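Local coordinates for protein alpha-1,4-endofucoidanase (Mariniflexile fucanivorans, PDB 6DLH) that hydrolyses alpha-1,4-linked fucan (fucoidan) chains from within, as a retaining endo-acting glycoside hydrolase of family 107, and carries several bound calcium ions, at residues 312-326 and 334-346. Numbering follows the deposited sequence.
Sequences NHDLVVFMQTNNGYA and WNDNVVAHFFPKQ. With CA (calcium ion), chain E.
F342 packs against L315, V316 and M319 of helix 307-321. Its CG is anti to the backbone N (chi1 -173°), which turns the ring toward the helix. L315 CD2 sits over one face in a CH-pi contact, 3.6 Å from the ring centroid. P344 CB covers the opposite face near the rim. V316 CG2 comes within 3.6 Å of F342 CD2. The bend of M319 at chi3 (63°) brings CE back to the carbonyl O of A340, while CG touches A340 CB and SD lies 3.7 Å from F342 CB.

Beyond M319 the helix ends in a Schellman motif with N323 at C-prime. The overlapping type I' turn N322-Y325 brings the chain back against 338-340. Here Y325 and V339 form a single non-hydrogen-bonded antiparallel pair, flanked by two backbone bonds. A340 N donates to G324 O at 2.7 Å, and A326 N to V338 O at 3.1 Å. The Y325 ring extends along the turn 335-338, with N337 O at its edge. D336 O lies 3.6 Å from Y325 CD1.

N335 OD1 and D336 OD1 bind a calcium ion, at 2.3 and 2.2 Å. The backbone O of F327 and of R332, D330 OD1 and a water complete the site. Strand 341-342 is outermost in the parallel sheet within this chain, beside strand 377-379. Helix 307-321 leads into it as a helix-to-strand unit of the N-terminal, probably catalytic domain, consistent with the barrel-like fold of related GH29 enzymes. The chemistry is therefore divided: apolar packing joins helix to strand, backbone bonds fix the returning chain, and calcium ties together the connecting loop 327-336 by ligands at both its ends.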
loop_
_atom_site.group_PDB
_atom_site.type_symbol
_atom_site.label_atom_id
_atom_site.label_comp_id
_atom_site.label_asym_id
_atom_site.label_seq_id
_atom_site.Cartn_x
_atom_site.Cartn_y
_atom_site.Cartn_z
ATOM N N ASN A 312 3.006 -29.282 -1.186
ATOM C CA ASN A 312 3.267 -28.050 -0.459
ATOM C C ASN A 312 3.675 -28.339 0.984
ATOM O O ASN A 312 4.506 -27.613 1.532
ATOM C CB ASN A 312 2.114 -27.051 -0.593
ATOM C CG ASN A 312 2.104 -26.426 -1.972
ATOM O OD1 ASN A 312 3.145 -25.974 -2.452
ATOM N ND2 ASN A 312 0.952 -26.428 -2.627
ATOM N N HIS A 313 3.086 -29.382 1.591
ATOM C CA HIS A 313 3.436 -29.736 2.958
ATOM C C HIS A 313 4.837 -30.345 3.006
ATOM O O HIS A 313 5.573 -30.109 3.960
ATOM C CB HIS A 313 2.386 -30.632 3.642
ATOM C CG HIS A 313 2.698 -30.788 5.095
ATOM N ND1 HIS A 313 3.363 -31.893 5.600
ATOM C CD2 HIS A 313 2.528 -29.939 6.135
ATOM C CE1 HIS A 313 3.546 -31.741 6.896
ATOM N NE2 HIS A 313 3.053 -30.541 7.242
ATOM N N ASP A 314 5.207 -31.108 1.966
ATOM C CA ASP A 314 6.564 -31.632 1.838
ATOM C C ASP A 314 7.577 -30.500 1.689
ATOM O O ASP A 314 8.731 -30.660 2.075
ATOM C CB ASP A 314 6.704 -32.639 0.688
ATOM C CG ASP A 314 6.028 -33.966 0.992
ATOM O OD1 ASP A 314 5.684 -34.183 2.176
ATOM O OD2 ASP A 314 5.833 -34.762 0.044
ATOM N N LEU A 315 7.151 -29.371 1.107
ATOM C CA LEU A 315 8.030 -28.216 0.989
ATOM C C LEU A 315 8.349 -27.687 2.387
ATOM O O LEU A 315 9.486 -27.337 2.688
ATOM C CB LEU A 315 7.360 -27.147 0.114
ATOM C CG LEU A 315 8.184 -25.888 -0.187
ATOM C CD1 LEU A 315 7.684 -25.220 -1.462
ATOM C CD2 LEU A 315 8.119 -24.896 0.967
ATOM N N VAL A 316 7.326 -27.631 3.237
ATOM C CA VAL A 316 7.481 -27.114 4.583
ATOM C C VAL A 316 8.332 -28.083 5.409
ATOM O O VAL A 316 9.206 -27.652 6.159
ATOM C CB VAL A 316 6.090 -26.808 5.172
ATOM C CG1 VAL A 316 5.805 -27.459 6.504
ATOM C CG2 VAL A 316 5.764 -25.326 5.175
ATOM N N VAL A 317 8.121 -29.397 5.217
ATOM C CA VAL A 317 8.917 -30.403 5.902
ATOM C C VAL A 317 10.369 -30.293 5.441
ATOM O O VAL A 317 11.277 -30.396 6.262
ATOM C CB VAL A 317 8.336 -31.824 5.728
ATOM C CG1 VAL A 317 9.281 -32.898 6.248
ATOM C CG2 VAL A 317 6.987 -31.945 6.409
ATOM N N PHE A 318 10.577 -30.039 4.140
ATOM C CA PHE A 318 11.912 -29.833 3.587
ATOM C C PHE A 318 12.658 -28.728 4.340
ATOM O O PHE A 318 13.870 -28.818 4.540
ATOM C CB PHE A 318 11.851 -29.495 2.094
ATOM C CG PHE A 318 13.194 -29.434 1.402
ATOM C CD1 PHE A 318 13.762 -30.571 0.844
ATOM C CD2 PHE A 318 13.897 -28.243 1.311
ATOM C CE1 PHE A 318 14.997 -30.523 0.211
ATOM C CE2 PHE A 318 15.137 -28.193 0.685
ATOM C CZ PHE A 318 15.685 -29.330 0.134
ATOM N N MET A 319 11.931 -27.664 4.710
ATOM C CA MET A 319 12.509 -26.525 5.406
ATOM C C MET A 319 12.948 -26.960 6.802
ATOM O O MET A 319 14.013 -26.570 7.270
ATOM C CB MET A 319 11.505 -25.370 5.504
ATOM C CG MET A 319 11.309 -24.632 4.189
ATOM S SD MET A 319 9.937 -23.445 4.201
ATOM C CE MET A 319 10.490 -22.276 5.437
ATOM N N GLN A 320 12.138 -27.809 7.438
ATOM C CA GLN A 320 12.467 -28.353 8.746
ATOM C C GLN A 320 13.689 -29.271 8.669
ATOM O O GLN A 320 14.619 -29.126 9.462
ATOM C CB GLN A 320 11.246 -29.068 9.316
ATOM C CG GLN A 320 11.501 -29.777 10.638
ATOM C CD GLN A 320 10.234 -30.473 11.065
ATOM O OE1 GLN A 320 9.549 -30.026 11.989
ATOM N NE2 GLN A 320 9.891 -31.545 10.360
ATOM N N THR A 321 13.686 -30.215 7.713
ATOM C CA THR A 321 14.733 -31.227 7.631
ATOM C C THR A 321 16.088 -30.554 7.438
ATOM O O THR A 321 17.101 -31.033 7.946
ATOM C CB THR A 321 14.467 -32.246 6.513
ATOM O OG1 THR A 321 13.174 -32.787 6.778
ATOM C CG2 THR A 321 15.489 -33.366 6.466
ATOM N N ASN A 322 16.080 -29.425 6.724
ATOM C CA ASN A 322 17.300 -28.773 6.288
ATOM C C ASN A 322 17.647 -27.578 7.177
ATOM O O ASN A 322 18.500 -26.770 6.813
ATOM C CB ASN A 322 17.189 -28.387 4.814
ATOM C CG ASN A 322 17.397 -29.582 3.913
ATOM O OD1 ASN A 322 18.527 -30.022 3.740
ATOM N ND2 ASN A 322 16.325 -30.125 3.360
ATOM N N ASN A 323 16.954 -27.450 8.320
ATOM C CA ASN A 323 17.245 -26.430 9.322
ATOM C C ASN A 323 17.223 -25.020 8.725
ATOM O O ASN A 323 17.949 -24.149 9.195
ATOM C CB ASN A 323 18.578 -26.682 10.039
ATOM C CG ASN A 323 18.690 -28.074 10.627
ATOM O OD1 ASN A 323 17.846 -28.496 11.414
ATOM N ND2 ASN A 323 19.735 -28.794 10.255
ATOM N N GLY A 324 16.391 -24.793 7.700
ATOM C CA GLY A 324 16.187 -23.453 7.171
ATOM C C GLY A 324 17.171 -23.056 6.072
ATOM O O GLY A 324 17.140 -21.918 5.616
ATOM N N TYR A 325 18.021 -23.997 5.638
ATOM C CA TYR A 325 18.953 -23.764 4.539
ATOM C C TYR A 325 18.473 -24.507 3.296
ATOM O O TYR A 325 18.172 -25.697 3.352
ATOM C CB TYR A 325 20.380 -24.149 4.944
ATOM C CG TYR A 325 20.935 -23.294 6.057
ATOM C CD1 TYR A 325 21.340 -21.990 5.817
ATOM C CD2 TYR A 325 21.018 -23.773 7.357
ATOM C CE1 TYR A 325 21.820 -21.183 6.838
ATOM C CE2 TYR A 325 21.500 -22.981 8.389
ATOM C CZ TYR A 325 21.900 -21.681 8.125
ATOM O OH TYR A 325 22.358 -20.884 9.134
ATOM N N ALA A 326 18.412 -23.795 2.169
ATOM C CA ALA A 326 17.734 -24.314 0.992
ATOM C C ALA A 326 18.618 -25.251 0.170
ATOM O O ALA A 326 18.109 -26.190 -0.438
ATOM C CB ALA A 326 17.219 -23.176 0.147
ATOM N N TRP A 334 28.837 -21.998 -2.699
ATOM C CA TRP A 334 28.621 -20.572 -2.527
ATOM C C TRP A 334 27.182 -20.262 -2.108
ATOM O O TRP A 334 26.900 -19.143 -1.683
ATOM C CB TRP A 334 29.021 -19.822 -3.803
ATOM C CG TRP A 334 28.411 -20.377 -5.052
ATOM C CD1 TRP A 334 28.973 -21.279 -5.908
ATOM C CD2 TRP A 334 27.112 -20.063 -5.593
ATOM N NE1 TRP A 334 28.122 -21.539 -6.949
ATOM C CE2 TRP A 334 26.971 -20.813 -6.783
ATOM C CE3 TRP A 334 26.061 -19.225 -5.197
ATOM C CZ2 TRP A 334 25.819 -20.748 -7.569
ATOM C CZ3 TRP A 334 24.926 -19.162 -5.976
ATOM C CH2 TRP A 334 24.811 -19.911 -7.148
ATOM N N ASN A 335 26.284 -21.252 -2.227
ATOM C CA ASN A 335 24.862 -21.040 -2.003
ATOM C C ASN A 335 24.425 -21.654 -0.674
ATOM O O ASN A 335 23.234 -21.859 -0.451
ATOM C CB ASN A 335 24.012 -21.541 -3.179
ATOM C CG ASN A 335 24.056 -23.039 -3.404
ATOM O OD1 ASN A 335 24.511 -23.809 -2.558
ATOM N ND2 ASN A 335 23.574 -23.472 -4.556
ATOM N N ASP A 336 25.390 -21.916 0.211
ATOM C CA ASP A 336 25.155 -22.753 1.375
ATOM C C ASP A 336 24.493 -21.978 2.510
ATOM O O ASP A 336 24.089 -22.585 3.501
ATOM C CB ASP A 336 26.437 -23.443 1.847
ATOM C CG ASP A 336 26.741 -24.748 1.131
ATOM O OD1 ASP A 336 26.067 -25.053 0.113
ATOM O OD2 ASP A 336 27.644 -25.458 1.603
ATOM N N ASN A 337 24.391 -20.651 2.378
ATOM C CA ASN A 337 23.772 -19.852 3.424
ATOM C C ASN A 337 22.428 -19.290 2.965
ATOM O O ASN A 337 21.760 -18.617 3.743
ATOM C CB ASN A 337 24.683 -18.738 3.950
ATOM C CG ASN A 337 25.934 -19.269 4.610
ATOM O OD1 ASN A 337 27.040 -18.874 4.241
ATOM N ND2 ASN A 337 25.772 -20.163 5.572
ATOM N N VAL A 338 22.044 -19.574 1.714
ATOM C CA VAL A 338 20.743 -19.177 1.192
ATOM C C VAL A 338 19.645 -19.786 2.074
ATOM O O VAL A 338 19.680 -20.964 2.412
ATOM C CB VAL A 338 20.614 -19.559 -0.296
ATOM C CG1 VAL A 338 19.225 -19.292 -0.851
ATOM C CG2 VAL A 338 21.668 -18.859 -1.142
ATOM N N VAL A 339 18.693 -18.949 2.490
ATOM C CA VAL A 339 17.708 -19.339 3.486
ATOM C C VAL A 339 16.468 -19.917 2.799
ATOM O O VAL A 339 15.992 -19.394 1.793
ATOM C CB VAL A 339 17.370 -18.150 4.407
ATOM C CG1 VAL A 339 16.142 -18.417 5.274
ATOM C CG2 VAL A 339 18.573 -17.767 5.269
ATOM N N ALA A 340 15.958 -21.020 3.352
ATOM C CA ALA A 340 14.741 -21.623 2.841
ATOM C C ALA A 340 13.557 -20.757 3.260
ATOM O O ALA A 340 13.395 -20.463 4.441
ATOM C CB ALA A 340 14.617 -23.034 3.357
ATOM N N HIS A 341 12.742 -20.345 2.282
ATOM C CA HIS A 341 11.607 -19.486 2.567
ATOM C C HIS A 341 10.420 -19.874 1.688
ATOM O O HIS A 341 10.592 -20.263 0.538
ATOM C CB HIS A 341 12.009 -18.009 2.418
ATOM C CG HIS A 341 10.863 -17.086 2.175
ATOM N ND1 HIS A 341 10.353 -16.856 0.908
ATOM C CD2 HIS A 341 10.126 -16.340 3.023
ATOM C CE1 HIS A 341 9.352 -16.003 0.988
ATOM N NE2 HIS A 341 9.200 -15.664 2.273
ATOM N N PHE A 342 9.214 -19.731 2.244
ATOM C CA PHE A 342 7.990 -20.189 1.604
ATOM C C PHE A 342 7.033 -19.002 1.494
ATOM O O PHE A 342 6.955 -18.205 2.430
ATOM C CB PHE A 342 7.432 -21.373 2.409
ATOM C CG PHE A 342 6.245 -22.112 1.834
ATOM C CD1 PHE A 342 6.029 -22.189 0.466
ATOM C CD2 PHE A 342 5.364 -22.780 2.670
ATOM C CE1 PHE A 342 4.943 -22.887 -0.049
ATOM C CE2 PHE A 342 4.286 -23.489 2.159
ATOM C CZ PHE A 342 4.081 -23.549 0.800
ATOM N N PHE A 343 6.328 -18.897 0.348
ATOM C CA PHE A 343 5.324 -17.863 0.115
ATOM C C PHE A 343 3.949 -18.481 -0.146
ATOM O O PHE A 343 3.397 -18.340 -1.236
ATOM C CB PHE A 343 5.738 -16.928 -1.030
ATOM C CG PHE A 343 4.970 -15.630 -1.136
ATOM C CD1 PHE A 343 4.039 -15.255 -0.174
ATOM C CD2 PHE A 343 5.198 -14.762 -2.193
ATOM C CE1 PHE A 343 3.355 -14.051 -0.268
ATOM C CE2 PHE A 343 4.529 -13.549 -2.280
ATOM C CZ PHE A 343 3.597 -13.199 -1.326
ATOM N N PRO A 344 3.312 -19.126 0.859
ATOM C CA PRO A 344 2.001 -19.755 0.665
ATOM C C PRO A 344 0.846 -18.757 0.744
ATOM O O PRO A 344 1.043 -17.605 1.132
ATOM C CB PRO A 344 1.934 -20.721 1.858
ATOM C CG PRO A 344 2.682 -19.985 2.956
ATOM C CD PRO A 344 3.810 -19.263 2.241
ATOM N N LYS A 345 -0.357 -19.213 0.371
ATOM C CA LYS A 345 -1.583 -18.441 0.525
ATOM C C LYS A 345 -2.410 -19.037 1.657
ATOM O O LYS A 345 -2.533 -20.254 1.749
ATOM C CB LYS A 345 -2.517 -18.578 -0.685
ATOM C CG LYS A 345 -1.876 -18.643 -2.056
ATOM C CD LYS A 345 -2.900 -18.947 -3.130
ATOM C CE LYS A 345 -2.276 -19.633 -4.327
ATOM N NZ LYS A 345 -3.168 -19.568 -5.508
ATOM N N GLN A 346 -3.034 -18.166 2.455
ATOM C CA GLN A 346 -3.831 -18.592 3.594
ATOM C C GLN A 346 -5.270 -18.894 3.171
ATOM O O GLN A 346 -5.890 -19.796 3.727
ATOM C CB GLN A 346 -3.775 -17.529 4.695
ATOM C CG GLN A 346 -4.521 -17.913 5.969
ATOM C CD GLN A 346 -4.234 -16.933 7.078
ATOM O OE1 GLN A 346 -3.698 -15.842 6.855
ATOM N NE2 GLN A 346 -4.575 -17.327 8.296
HETATM CA CA CA E . 25.265 -25.814 -1.801
HETATM O O HOH W 1 25.886 -27.999 -0.922
#